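Local coordinates for protein esterase D (Lactobacillus rhamnosus, PDB 3DKR) that probably hydrolyses carboxylic esters, as an alpha/beta hydrolase with a predicted catalytic triad, at residues Asp22-Leu28 against Tyr92-Phe98; Ala119-Ser125 against Gln185-Gln191; Pro15-Glu19 against Ala42-Gln46; Ala214-Phe218 against Phe244-Glu248. One frame throughout, in Å; residues are numbered along the deposited sequence.

Contact 1. Residues Asp22-Leu28 against Tyr92-Phe98; sequences DTGVVLL and YAKVFVF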
loop_
_atom_site.group_PDB
_atom_site.type_symbol
_atom_site.label_atom_id
_atom_site.label_comp_id
_atom_site.label_asym_id
_atom_site.label_seq_id
_atom_site.Cartn_x
_atom_site.Cartn_y
_atom_site.Cartn_z
ATOM N N ASP A 22 14.406 -16.832 6.595
ATOM C CA ASP A 22 13.357 -17.107 7.605
ATOM C C ASP A 22 12.105 -16.249 7.445
ATOM O O ASP A 22 10.995 -16.715 7.716
ATOM C CB ASP A 22 13.879 -16.927 9.034
ATOM C CG ASP A 22 14.309 -15.510 9.324
ATOM O OD1 ASP A 22 15.345 -15.116 8.740
ATOM O OD2 ASP A 22 13.615 -14.804 10.110
ATOM N N THR A 23 12.281 -14.990 7.043
ATOM C CA THR A 23 11.182 -14.030 7.038
ATOM C C THR A 23 11.006 -13.380 5.671
ATOM O O THR A 23 11.990 -12.984 5.027
ATOM C CB THR A 23 11.397 -12.937 8.089
ATOM O OG1 THR A 23 11.415 -13.521 9.408
ATOM C CG2 THR A 23 10.274 -11.906 8.029
ATOM N N GLY A 24 9.752 -13.283 5.244
ATOM C CA GLY A 24 9.403 -12.650 3.976
ATOM C C GLY A 24 8.426 -11.526 4.207
ATOM O O GLY A 24 7.649 -11.550 5.174
ATOM N N VAL A 25 8.429 -10.556 3.297
ATOM C CA VAL A 25 7.591 -9.366 3.421
ATOM C C VAL A 25 6.860 -9.115 2.112
ATOM O O VAL A 25 7.486 -9.088 1.054
ATOM C CB VAL A 25 8.442 -8.117 3.742
ATOM C CG1 VAL A 25 7.536 -6.916 3.994
ATOM C CG2 VAL A 25 9.308 -8.378 4.960
ATOM N N VAL A 26 5.547 -8.927 2.196
ATOM C CA VAL A 26 4.735 -8.527 1.055
ATOM C C VAL A 26 4.546 -7.012 1.117
ATOM O O VAL A 26 4.151 -6.471 2.154
ATOM C CB VAL A 26 3.359 -9.220 1.058
ATOM C CG1 VAL A 26 2.481 -8.677 -0.055
ATOM C CG2 VAL A 26 3.514 -10.752 0.955
ATOM N N LEU A 27 4.843 -6.331 -0.000
ATOM C CA LEU A 27 4.703 -4.868 -0.091
ATOM C C LEU A 27 3.682 -4.536 -1.172
ATOM O O LEU A 27 3.855 -4.940 -2.321
ATOM C CB LEU A 27 6.036 -4.192 -0.432
ATOM C CG LEU A 27 7.158 -4.398 0.586
ATOM C CD1 LEU A 27 8.480 -3.773 0.111
ATOM C CD2 LEU A 27 6.820 -3.855 1.973
ATOM N N LEU A 28 2.615 -3.839 -0.771
ATOM C CA LEU A 28 1.455 -3.565 -1.634
ATOM C C LEU A 28 1.406 -2.079 -2.004
ATOM O O LEU A 28 1.374 -1.206 -1.138
ATOM C CB LEU A 28 0.164 -4.006 -0.945
ATOM C CG LEU A 28 0.155 -5.483 -0.559
ATOM C CD1 LEU A 28 -1.121 -5.841 0.201
ATOM C CD2 LEU A 28 0.293 -6.402 -1.799
ATOM N N TYR A 92 8.065 -18.975 3.835
ATOM C CA TYR A 92 8.816 -18.368 4.944
ATOM C C TYR A 92 8.207 -18.706 6.282
ATOM O O TYR A 92 7.003 -18.791 6.399
ATOM C CB TYR A 92 8.884 -16.838 4.798
ATOM C CG TYR A 92 9.680 -16.458 3.592
ATOM C CD1 TYR A 92 11.043 -16.640 3.586
ATOM C CD2 TYR A 92 9.076 -16.002 2.434
ATOM C CE1 TYR A 92 11.801 -16.354 2.473
ATOM C CE2 TYR A 92 9.829 -15.700 1.322
ATOM C CZ TYR A 92 11.196 -15.878 1.351
ATOM O OH TYR A 92 11.964 -15.587 0.234
ATOM N N ALA A 93 9.049 -18.857 7.301
ATOM C CA ALA A 93 8.559 -19.121 8.649
ATOM C C ALA A 93 7.663 -17.991 9.135
ATOM O O ALA A 93 6.696 -18.240 9.840
ATOM C CB ALA A 93 9.713 -19.273 9.604
ATOM N N LYS A 94 8.043 -16.750 8.820
ATOM C CA LYS A 94 7.277 -15.565 9.222
ATOM C C LYS A 94 7.068 -14.647 8.042
ATOM O O LYS A 94 7.970 -14.474 7.220
ATOM C CB LYS A 94 7.997 -14.815 10.343
ATOM C CG LYS A 94 8.172 -15.648 11.617
ATOM C CD LYS A 94 8.628 -14.783 12.788
ATOM C CE LYS A 94 8.908 -15.601 14.048
ATOM N NZ LYS A 94 9.265 -14.753 15.223
ATOM N N VAL A 95 5.871 -14.068 7.968
ATOM C CA VAL A 95 5.524 -13.153 6.879
ATOM C C VAL A 95 4.885 -11.900 7.466
ATOM O O VAL A 95 4.031 -11.988 8.347
ATOM C CB VAL A 95 4.578 -13.828 5.884
ATOM C CG1 VAL A 95 3.956 -12.802 4.934
ATOM C CG2 VAL A 95 5.323 -14.914 5.096
ATOM N N PHE A 96 5.321 -10.753 6.949
ATOM C CA PHE A 96 4.770 -9.442 7.261
ATOM C C PHE A 96 4.162 -8.869 5.978
ATOM O O PHE A 96 4.639 -9.161 4.893
ATOM C CB PHE A 96 5.868 -8.511 7.743
ATOM C CG PHE A 96 6.497 -8.922 9.049
ATOM C CD1 PHE A 96 6.161 -8.268 10.224
ATOM C CD2 PHE A 96 7.399 -9.971 9.109
ATOM C CE1 PHE A 96 6.736 -8.653 11.438
ATOM C CE2 PHE A 96 7.970 -10.358 10.331
ATOM C CZ PHE A 96 7.627 -9.691 11.480
ATOM N N VAL A 97 3.122 -8.061 6.114
ATOM C CA VAL A 97 2.458 -7.444 4.956
ATOM C C VAL A 97 2.225 -5.971 5.227
ATOM O O VAL A 97 1.607 -5.621 6.236
ATOM C CB VAL A 97 1.117 -8.125 4.694
ATOM C CG1 VAL A 97 0.469 -7.567 3.422
ATOM C CG2 VAL A 97 1.322 -9.660 4.648
ATOM N N PHE A 98 2.701 -5.122 4.309
ATOM C CA PHE A 98 2.560 -3.664 4.428
ATOM C C PHE A 98 2.109 -3.085 3.102
ATOM O O PHE A 98 2.357 -3.668 2.059
ATOM C CB PHE A 98 3.896 -2.989 4.770
ATOM C CG PHE A 98 4.584 -3.545 5.986
ATOM C CD1 PHE A 98 4.243 -3.097 7.260
ATOM C CD2 PHE A 98 5.629 -4.448 5.852
ATOM C CE1 PHE A 98 4.892 -3.584 8.378
ATOM C CE2 PHE A 98 6.263 -4.959 6.969
ATOM C CZ PHE A 98 5.908 -4.504 8.224
#

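Contact 2. Residues Ala119-Ser125 against Gln185-Gln191; sequences AGGVFSS and QPTFIGQ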
loop_
_atom_site.group_PDB
_atom_site.type_symbol
_atom_site.label_atom_id
_atom_site.label_comp_id
_atom_site.label_asym_id
_atom_site.label_seq_id
_atom_site.Cartn_x
_atom_site.Cartn_y
_atom_site.Cartn_z
ATOM N N ALA A 119 2.579 -10.090 11.368
ATOM C CA ALA A 119 2.301 -8.694 11.651
ATOM C C ALA A 119 2.277 -7.924 10.327
ATOM O O ALA A 119 2.518 -8.498 9.268
ATOM C CB ALA A 119 3.337 -8.121 12.602
ATOM N N GLY A 120 1.962 -6.644 10.382
ATOM C CA GLY A 120 1.844 -5.880 9.139
ATOM C C GLY A 120 1.375 -4.489 9.436
ATOM O O GLY A 120 1.407 -4.058 10.580
ATOM N N GLY A 121 0.945 -3.766 8.411
ATOM C CA GLY A 121 0.477 -2.405 8.622
ATOM C C GLY A 121 0.541 -1.544 7.379
ATOM O O GLY A 121 0.517 -2.050 6.254
ATOM N N VAL A 122 0.613 -0.238 7.594
ATOM C CA VAL A 122 0.463 0.723 6.526
ATOM C C VAL A 122 1.554 1.783 6.562
ATOM O O VAL A 122 2.085 2.121 7.623
ATOM C CB VAL A 122 -0.917 1.401 6.564
ATOM C CG1 VAL A 122 -2.044 0.340 6.643
ATOM C CG2 VAL A 122 -1.009 2.375 7.738
ATOM N N PHE A 123 1.864 2.294 5.382
ATOM C CA PHE A 123 2.776 3.404 5.228
ATOM C C PHE A 123 2.038 4.694 4.866
ATOM O O PHE A 123 2.693 5.724 4.628
ATOM C CB PHE A 123 3.804 3.116 4.134
ATOM C CG PHE A 123 4.596 1.846 4.327
ATOM C CD1 PHE A 123 4.891 1.357 5.600
ATOM C CD2 PHE A 123 5.094 1.174 3.226
ATOM C CE1 PHE A 123 5.650 0.202 5.747
ATOM C CE2 PHE A 123 5.857 0.042 3.374
ATOM C CZ PHE A 123 6.131 -0.446 4.628
ATOM N N SER A 124 0.710 4.625 4.792
ATOM C CA SER A 124 -0.153 5.818 4.734
ATOM C C SER A 124 -1.585 5.427 5.074
ATOM O O SER A 124 -1.937 4.235 5.080
ATOM C CB SER A 124 -0.099 6.491 3.358
ATOM O OG SER A 124 -0.560 7.838 3.447
ATOM N N SER A 125 -2.391 6.428 5.412
ATOM C CA SER A 125 -3.789 6.190 5.797
ATOM C C SER A 125 -4.615 5.612 4.664
ATOM O O SER A 125 -4.297 5.800 3.495
ATOM C CB SER A 125 -4.404 7.499 6.257
ATOM O OG SER A 125 -3.806 7.910 7.468
ATOM N N GLN A 185 -2.776 -9.046 15.494
ATOM C CA GLN A 185 -1.343 -8.954 15.277
ATOM C C GLN A 185 -0.801 -7.582 15.632
ATOM O O GLN A 185 -1.533 -6.580 15.543
ATOM C CB GLN A 185 -0.987 -9.201 13.807
ATOM C CG GLN A 185 -1.359 -10.565 13.263
ATOM C CD GLN A 185 -2.700 -10.589 12.568
ATOM O OE1 GLN A 185 -3.584 -9.788 12.872
ATOM N NE2 GLN A 185 -2.857 -11.517 11.620
ATOM N N PRO A 186 0.497 -7.515 15.964
ATOM C CA PRO A 186 1.175 -6.235 15.989
ATOM C C PRO A 186 0.947 -5.489 14.665
ATOM O O PRO A 186 1.037 -6.102 13.592
ATOM C CB PRO A 186 2.651 -6.623 16.143
ATOM C CG PRO A 186 2.612 -7.956 16.799
ATOM C CD PRO A 186 1.403 -8.630 16.309
ATOM N N THR A 187 0.640 -4.202 14.762
ATOM C CA THR A 187 0.364 -3.369 13.580
ATOM C C THR A 187 1.250 -2.133 13.553
ATOM O O THR A 187 1.389 -1.421 14.549
ATOM C CB THR A 187 -1.102 -2.952 13.553
ATOM O OG1 THR A 187 -1.926 -4.117 13.612
ATOM C CG2 THR A 187 -1.430 -2.145 12.291
ATOM N N PHE A 188 1.826 -1.886 12.380
ATOM C CA PHE A 188 2.672 -0.734 12.108
ATOM C C PHE A 188 1.850 0.322 11.391
ATOM O O PHE A 188 1.117 0.017 10.453
ATOM C CB PHE A 188 3.849 -1.150 11.213
ATOM C CG PHE A 188 4.811 -0.042 10.922
ATOM C CD1 PHE A 188 5.911 0.177 11.746
ATOM C CD2 PHE A 188 4.605 0.821 9.856
ATOM C CE1 PHE A 188 6.803 1.219 11.493
ATOM C CE2 PHE A 188 5.497 1.852 9.597
ATOM C CZ PHE A 188 6.590 2.061 10.429
ATOM N N ILE A 189 1.990 1.568 11.830
ATOM C CA ILE A 189 1.339 2.701 11.155
ATOM C C ILE A 189 2.339 3.810 10.905
ATOM O O ILE A 189 2.910 4.362 11.852
ATOM C CB ILE A 189 0.163 3.280 11.964
ATOM C CG1 ILE A 189 -0.884 2.200 12.227
ATOM C CG2 ILE A 189 -0.436 4.482 11.205
ATOM C CD1 ILE A 189 -2.067 2.629 13.134
ATOM N N GLY A 190 2.586 4.113 9.632
ATOM C CA GLY A 190 3.388 5.251 9.246
ATOM C C GLY A 190 2.566 6.218 8.420
ATOM O O GLY A 190 1.760 5.799 7.587
ATOM N N GLN A 191 2.758 7.514 8.647
ATOM C CA GLN A 191 1.968 8.536 7.971
ATOM C C GLN A 191 2.797 9.795 7.727
ATOM O O GLN A 191 3.405 10.326 8.655
ATOM C CB GLN A 191 0.757 8.883 8.826
ATOM C CG GLN A 191 -0.109 9.998 8.282
ATOM C CD GLN A 191 -0.629 9.714 6.906
ATOM O OE1 GLN A 191 -1.349 8.731 6.704
ATOM N NE2 GLN A 191 -0.316 10.596 5.955
#

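Contact 3. Residues Pro15-Glu19 against Ala42-Gln46; sequences PFEYE and ARALQ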
loop_
_atom_site.group_PDB
_atom_site.type_symbol
_atom_site.label_atom_id
_atom_site.label_comp_id
_atom_site.label_asym_id
_atom_site.label_seq_id
_atom_site.Cartn_x
_atom_site.Cartn_y
_atom_site.Cartn_z
ATOM N N PRO A 15 6.153 -7.054 -11.495
ATOM C CA PRO A 15 6.220 -7.536 -10.114
ATOM C C PRO A 15 7.626 -8.067 -9.897
ATOM O O PRO A 15 8.270 -8.475 -10.860
ATOM C CB PRO A 15 5.212 -8.690 -10.081
ATOM C CG PRO A 15 4.989 -9.053 -11.503
ATOM C CD PRO A 15 5.230 -7.848 -12.317
ATOM N N PHE A 16 8.116 -8.057 -8.658
ATOM C CA PHE A 16 9.456 -8.590 -8.398
ATOM C C PHE A 16 9.582 -9.229 -7.029
ATOM O O PHE A 16 8.761 -8.991 -6.156
ATOM C CB PHE A 16 10.552 -7.543 -8.622
ATOM C CG PHE A 16 10.568 -6.401 -7.627
ATOM C CD1 PHE A 16 9.786 -5.258 -7.821
ATOM C CD2 PHE A 16 11.420 -6.430 -6.530
ATOM C CE1 PHE A 16 9.820 -4.208 -6.924
ATOM C CE2 PHE A 16 11.455 -5.386 -5.644
ATOM C CZ PHE A 16 10.659 -4.264 -5.847
ATOM N N GLU A 17 10.599 -10.066 -6.887
ATOM C CA GLU A 17 10.754 -10.880 -5.684
ATOM C C GLU A 17 12.206 -11.058 -5.353
ATOM O O GLU A 17 13.018 -11.373 -6.229
ATOM C CB GLU A 17 10.111 -12.258 -5.850
ATOM C CG GLU A 17 10.204 -13.111 -4.578
ATOM C CD GLU A 17 9.291 -14.331 -4.554
ATOM O OE1 GLU A 17 8.603 -14.622 -5.558
ATOM O OE2 GLU A 17 9.264 -15.003 -3.492
ATOM N N TYR A 18 12.526 -10.869 -4.079
ATOM C CA TYR A 18 13.834 -11.178 -3.549
ATOM C C TYR A 18 13.731 -12.361 -2.619
ATOM O O TYR A 18 12.880 -12.380 -1.709
ATOM C CB TYR A 18 14.379 -10.009 -2.740
ATOM C CG TYR A 18 14.508 -8.711 -3.489
ATOM C CD1 TYR A 18 14.748 -8.682 -4.859
ATOM C CD2 TYR A 18 14.431 -7.499 -2.805
ATOM C CE1 TYR A 18 14.875 -7.460 -5.539
ATOM C CE2 TYR A 18 14.564 -6.302 -3.469
ATOM C CZ TYR A 18 14.770 -6.283 -4.837
ATOM O OH TYR A 18 14.906 -5.059 -5.493
ATOM N N GLU A 19 14.625 -13.326 -2.806
ATOM C CA GLU A 19 14.642 -14.502 -1.930
ATOM C C GLU A 19 15.238 -14.160 -0.592
ATOM O O GLU A 19 16.177 -13.380 -0.502
ATOM C CB GLU A 19 15.444 -15.634 -2.561
ATOM C CG GLU A 19 14.959 -16.038 -3.933
ATOM C CD GLU A 19 13.483 -16.350 -3.989
ATOM O OE1 GLU A 19 12.987 -17.133 -3.134
ATOM O OE2 GLU A 19 12.803 -15.791 -4.892
ATOM N N ALA A 42 12.090 -2.308 -0.554
ATOM C CA ALA A 42 12.409 -3.698 -0.863
ATOM C C ALA A 42 13.923 -3.958 -0.743
ATOM O O ALA A 42 14.365 -4.961 -0.181
ATOM C CB ALA A 42 11.881 -4.057 -2.242
ATOM N N ARG A 43 14.720 -3.033 -1.266
ATOM C CA ARG A 43 16.169 -3.169 -1.220
ATOM C C ARG A 43 16.707 -3.013 0.201
ATOM O O ARG A 43 17.613 -3.749 0.598
ATOM C CB ARG A 43 16.827 -2.173 -2.176
ATOM C CG ARG A 43 16.623 -2.534 -3.617
ATOM C CD ARG A 43 17.402 -3.787 -4.008
ATOM N NE ARG A 43 17.694 -3.798 -5.428
ATOM C CZ ARG A 43 18.389 -4.735 -6.062
ATOM N NH1 ARG A 43 18.857 -5.812 -5.421
ATOM N NH2 ARG A 43 18.611 -4.603 -7.368
ATOM N N ALA A 44 16.159 -2.080 0.977
ATOM C CA ALA A 44 16.540 -1.948 2.387
ATOM C C ALA A 44 16.255 -3.253 3.131
ATOM O O ALA A 44 17.067 -3.743 3.908
ATOM C CB ALA A 44 15.814 -0.789 3.040
ATOM N N LEU A 45 15.101 -3.843 2.866
ATOM C CA LEU A 45 14.754 -5.104 3.514
ATOM C C LEU A 45 15.700 -6.204 3.069
ATOM O O LEU A 45 16.158 -6.999 3.889
ATOM C CB LEU A 45 13.309 -5.479 3.237
ATOM C CG LEU A 45 12.293 -4.510 3.825
ATOM C CD1 LEU A 45 10.891 -4.890 3.384
ATOM C CD2 LEU A 45 12.357 -4.538 5.352
ATOM N N GLN A 46 16.039 -6.224 1.786
ATOM C CA GLN A 46 16.994 -7.199 1.269
ATOM C C GLN A 46 18.360 -7.077 1.963
ATOM O O GLN A 46 18.976 -8.098 2.312
ATOM C CB GLN A 46 17.165 -7.027 -0.232
ATOM C CG GLN A 46 18.054 -8.085 -0.869
ATOM C CD GLN A 46 18.235 -7.868 -2.348
ATOM O OE1 GLN A 46 18.542 -6.753 -2.772
ATOM N NE2 GLN A 46 18.079 -8.926 -3.137
HETATM O O HOH W 1 17.746 -11.743 -2.149
#

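Contact 4. Residues Ala214-Phe218 against Phe244-Glu248; sequences ARVDF and FMQQE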
loop_
_atom_site.group_PDB
_atom_site.type_symbol
_atom_site.label_atom_id
_atom_site.label_comp_id
_atom_site.label_asym_id
_atom_site.label_seq_id
_atom_site.Cartn_x
_atom_site.Cartn_y
_atom_site.Cartn_z
ATOM N N ALA A 214 -2.125 -6.724 19.311
ATOM C CA ALA A 214 -1.107 -6.948 20.363
ATOM C C ALA A 214 -0.321 -5.683 20.716
ATOM O O ALA A 214 0.015 -5.447 21.890
ATOM C CB ALA A 214 -0.147 -8.045 19.952
ATOM N N ARG A 215 0.012 -4.899 19.694
ATOM C CA ARG A 215 0.618 -3.588 19.840
ATOM C C ARG A 215 0.377 -2.784 18.569
ATOM O O ARG A 215 0.082 -3.357 17.513
ATOM C CB ARG A 215 2.120 -3.675 20.122
ATOM C CG ARG A 215 3.008 -4.147 18.966
ATOM C CD ARG A 215 4.520 -3.858 19.222
ATOM N NE ARG A 215 5.382 -4.266 18.092
ATOM C CZ ARG A 215 5.675 -5.530 17.789
ATOM N NH1 ARG A 215 5.190 -6.528 18.517
ATOM N NH2 ARG A 215 6.454 -5.808 16.746
ATOM N N VAL A 216 0.465 -1.462 18.698
ATOM C CA VAL A 216 0.415 -0.562 17.552
ATOM C C VAL A 216 1.646 0.339 17.547
ATOM O O VAL A 216 1.832 1.170 18.443
ATOM C CB VAL A 216 -0.871 0.288 17.542
ATOM C CG1 VAL A 216 -0.887 1.188 16.320
ATOM C CG2 VAL A 216 -2.090 -0.622 17.561
ATOM N N ASP A 217 2.494 0.177 16.536
ATOM C CA ASP A 217 3.741 0.928 16.436
ATOM C C ASP A 217 3.534 2.100 15.480
ATOM O O ASP A 217 3.489 1.912 14.264
ATOM C CB ASP A 217 4.850 0.001 15.931
ATOM C CG ASP A 217 6.221 0.656 15.924
ATOM O OD1 ASP A 217 6.440 1.685 16.600
ATOM O OD2 ASP A 217 7.112 0.102 15.243
ATOM N N PHE A 218 3.407 3.305 16.037
ATOM C CA PHE A 218 2.937 4.480 15.295
ATOM C C PHE A 218 4.060 5.475 15.006
ATOM O O PHE A 218 4.778 5.906 15.924
ATOM C CB PHE A 218 1.826 5.166 16.099
ATOM C CG PHE A 218 1.130 6.308 15.371
ATOM C CD1 PHE A 218 -0.084 6.087 14.737
ATOM C CD2 PHE A 218 1.653 7.590 15.358
ATOM C CE1 PHE A 218 -0.738 7.112 14.089
ATOM C CE2 PHE A 218 1.005 8.632 14.694
ATOM C CZ PHE A 218 -0.199 8.387 14.059
ATOM N N PHE A 244 10.452 -2.699 13.823
ATOM C CA PHE A 244 9.155 -3.316 14.089
ATOM C C PHE A 244 9.195 -4.823 13.888
ATOM O O PHE A 244 8.711 -5.598 14.726
ATOM C CB PHE A 244 8.103 -2.646 13.189
ATOM C CG PHE A 244 6.755 -3.291 13.214
ATOM C CD1 PHE A 244 5.839 -3.011 14.237
ATOM C CD2 PHE A 244 6.357 -4.134 12.188
ATOM C CE1 PHE A 244 4.586 -3.584 14.231
ATOM C CE2 PHE A 244 5.096 -4.720 12.193
ATOM C CZ PHE A 244 4.214 -4.442 13.201
ATOM N N MET A 245 9.783 -5.243 12.767
ATOM C CA MET A 245 9.914 -6.657 12.477
ATOM C C MET A 245 10.860 -7.350 13.450
ATOM O O MET A 245 10.590 -8.459 13.902
ATOM C CB MET A 245 10.366 -6.842 11.033
ATOM C CG MET A 245 9.237 -6.486 10.084
ATOM S SD MET A 245 9.480 -7.109 8.414
ATOM C CE MET A 245 10.650 -5.915 8.016
ATOM N N GLN A 246 11.935 -6.671 13.812
ATOM C CA GLN A 246 12.935 -7.282 14.693
ATOM C C GLN A 246 12.407 -7.514 16.101
ATOM O O GLN A 246 12.893 -8.399 16.815
ATOM C CB GLN A 246 14.200 -6.434 14.712
ATOM C CG GLN A 246 15.066 -6.637 13.499
ATOM C CD GLN A 246 15.703 -8.017 13.491
ATOM O OE1 GLN A 246 15.066 -9.006 13.128
ATOM N NE2 GLN A 246 16.956 -8.095 13.933
ATOM N N GLN A 247 11.417 -6.727 16.504
ATOM C CA GLN A 247 10.715 -6.964 17.771
ATOM C C GLN A 247 10.041 -8.334 17.864
ATOM O O GLN A 247 9.777 -8.813 18.970
ATOM C CB GLN A 247 9.690 -5.859 18.017
ATOM C CG GLN A 247 10.321 -4.557 18.439
ATOM C CD GLN A 247 10.891 -4.627 19.849
ATOM O OE1 GLN A 247 10.236 -5.132 20.766
ATOM N NE2 GLN A 247 12.119 -4.123 20.029
ATOM N N GLU A 248 9.770 -8.967 16.718
ATOM C CA GLU A 248 9.251 -10.348 16.694
ATOM C C GLU A 248 10.291 -11.463 16.911
ATOM O O GLU A 248 9.931 -12.643 17.023
ATOM C CB GLU A 248 8.476 -10.594 15.394
ATOM C CG GLU A 248 7.246 -9.705 15.281
ATOM C CD GLU A 248 6.287 -9.918 16.428
ATOM O OE1 GLU A 248 5.846 -11.068 16.639
ATOM O OE2 GLU A 248 5.992 -8.949 17.146
#

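Contact 1. Residues Asp22-Leu28 against Tyr92-Phe98
V26 bonds to both F96 and F98, the neighbours of its partner V97, and shows how two parallel strands are stitched: alternate residues of strand 23-28 (G24, V26, L28) make the bonds to strand 94-98. The strands run 17° apart, and five backbone bonds alternate along them from G24 N to L28 N, with F98 N to V26 O the straightest at 170°; a sixth, from K94 N to D22 O, is longer at 3.2 Å.

Packing is tightest on the face shared by T23, V25, L27, F96 and F98. V25 CG1 lies 3.6 Å from CD2 of F98, meeting that ring at its edge and in its plane; chi1 of -175° sets this methyl trans to the backbone N and brings it up to the ring edge. T23 does the same with its CG2, 3.6 Å from F96 CE2. On the other face, V26 and V97 lie side by side, while CA of G24 sits over a face of the Y92 ring, a CH-pi contact 4.0 Å from the centroid; a CB on G24 would collide with Y92 CD2.

Toward D22, A93 and K94 the contact opens to solvent. There T23 OG1 donates to D22 OD2 (2.6 Å) from above the carboxylate plane. A valine in place of T23 would probably leave that carboxylate oxygen without its hydroxyl donor.

The pair lies mid-sheet: strands 51-54 and 119-122 flank it, helix 74-89 covers V26, V95 and V97, and helices 39-47 and 234-246 share the face of V25 and L27.

Contact 2. Residues Ala119-Ser125 against Gln185-Gln191
F188 N gives to G120 O, V122 N to F188 O and G190 N to V122 O, all near 2.9 Å, with the donors tilted from the carbonyl planes; G120 N to P186 O is weak. CA of G121 lies 3.1 Å from F188 O, and a CB on G121 would collide with that oxygen.

Apolar contacts are fewer. The side chains of V122 and I189 lie side by side, pointing the same way, their CG2 atoms 4.1 Å apart, and F188 CE2 reaches the edge of the F123 ring, 4.1 Å from CD1.

Beyond the end of strand 119-122, S125 meets the side chain of Q191. Q191 OE1 takes two bonds from S125: N at 2.8 Å, in the amide plane, and OG at 2.7 Å, from above it. The chain of Q191 leaves trans to its backbone N (chi1 176°) and bends at chi2, which turns the amide back toward S125. A leucine in place of Q191 would probably leave S125 N and OG without this shared acceptor.

Q191 NE2 also bonds D195, and S125 O accepts from S101 OG, so these parallel strands end at the predicted catalytic triad, as is typical of the alpha/beta hydrolase fold.

Contact 3. Residues Pro15-Glu19 against Ala42-Gln46
F16 touches A42 by the edge of its ring: CE2 lies 3.7 Å from A42 CB. The ring gets there because chi1 of 68° places CG between the backbone N and the carbonyl carbon.

Y18 carries most of the contact. The backbone O of A42 comes at the edge of its ring, 3.6 Å from CE2, while A42 CB lies 3.7 Å from the same atom, out of the ring plane on the side away from Q46. Q46 lies over one face: its amide is stacked 12° from the ring plane, and NE2 stands 3.6 Å from CG. R43 passes the phenol end at about a right angle, and Y18 OH sits over a face of its guanidinium, 3.1 Å from NE but too poorly angled for a hydrogen bond. R43 is instead steadied within the helix, where NH1 donates to a lone pair of Q46 OE1 at 2.8 Å; this bond is likely to help keep the Q46 amide flat over the ring.

At E19 a water takes over, donating to the backbone O and accepting from Q46 NE2.

Strand 16-18, outermost in the sheet and antiparallel to strand 51-54, thus lies against helix 39-47, whose A42 and L45 also pack on V52.

Contact 4. Residues Ala214-Phe218 against Phe244-Glu248
R215, F244 and D217 bury the most surface here, and the F244 ring is the common partner of R215 and D217. The arginine side chain is extended from CG to NE after chi1 of 70° has placed CG between the backbone N and the carbonyl carbon, and this carries the guanidinium across to F244 and E248. There E248 OE2 accepts from both terminal nitrogens, NH1 at 2.9 Å and NH2 at 3.2 Å. The salt bridge is end-on and converges on one oxygen atom: NH1 meets OE2 nearly along its C-O bond, OE2 offers NH2 its anti lone pair, the one turned from the other carboxylate oxygen, and the carboxylate stands 14° from the guanidinium plane. The backbone O of F244 lies at the edge of the same plane, 3.0 Å from NH2, and Q247 CB covers a face of the group.

F244 has its CG anti to the backbone N, which swings the ring toward strand 216-218. NH2 of R215 sits over one of its faces, with the guanidinium inclined 56° to the ring, so the two groups are far from stacked flat.

D217 slides past the same ring in the opposite direction. Its OD2 lies 3.5 Å from CD1, and its CB 3.6 Å from that atom, with the carboxylate nearly parallel to the ring. Farther in, F244 also meets the ring of F188 edge-to-face.

The chemistry thus divides by depth: a buried phenylalanine supplies the apolar part, while at the partly exposed margin an arginine and a glutamate pair their charges, an arrangement likely to hold both side chains in place.

How the contacts relate
Contacts 1, 2 and 4 follow one another across a single sheet. Strands 94-99 and 119-122 are neighbours, with V97 O 2.9 Å from G121 N, a probable hydrogen bond; the far edge of contact 2 joins contact 4 likewise, T187 O lying 2.8 Å from D217 N. Contact 3 lies at the opposite end of the sheet, its centre about 19 Å from that of contact 2. Helix packing links the rest: L45 CD2 meets M245 CE at 3.4 Å, and F96 CG meets M245 SD at 3.5 Å. The predicted triad adjoins contact 2, whereas in contact 1 the side chain of L28 is about 10 Å from that of S101; contacts 3 and 4 lie away from it.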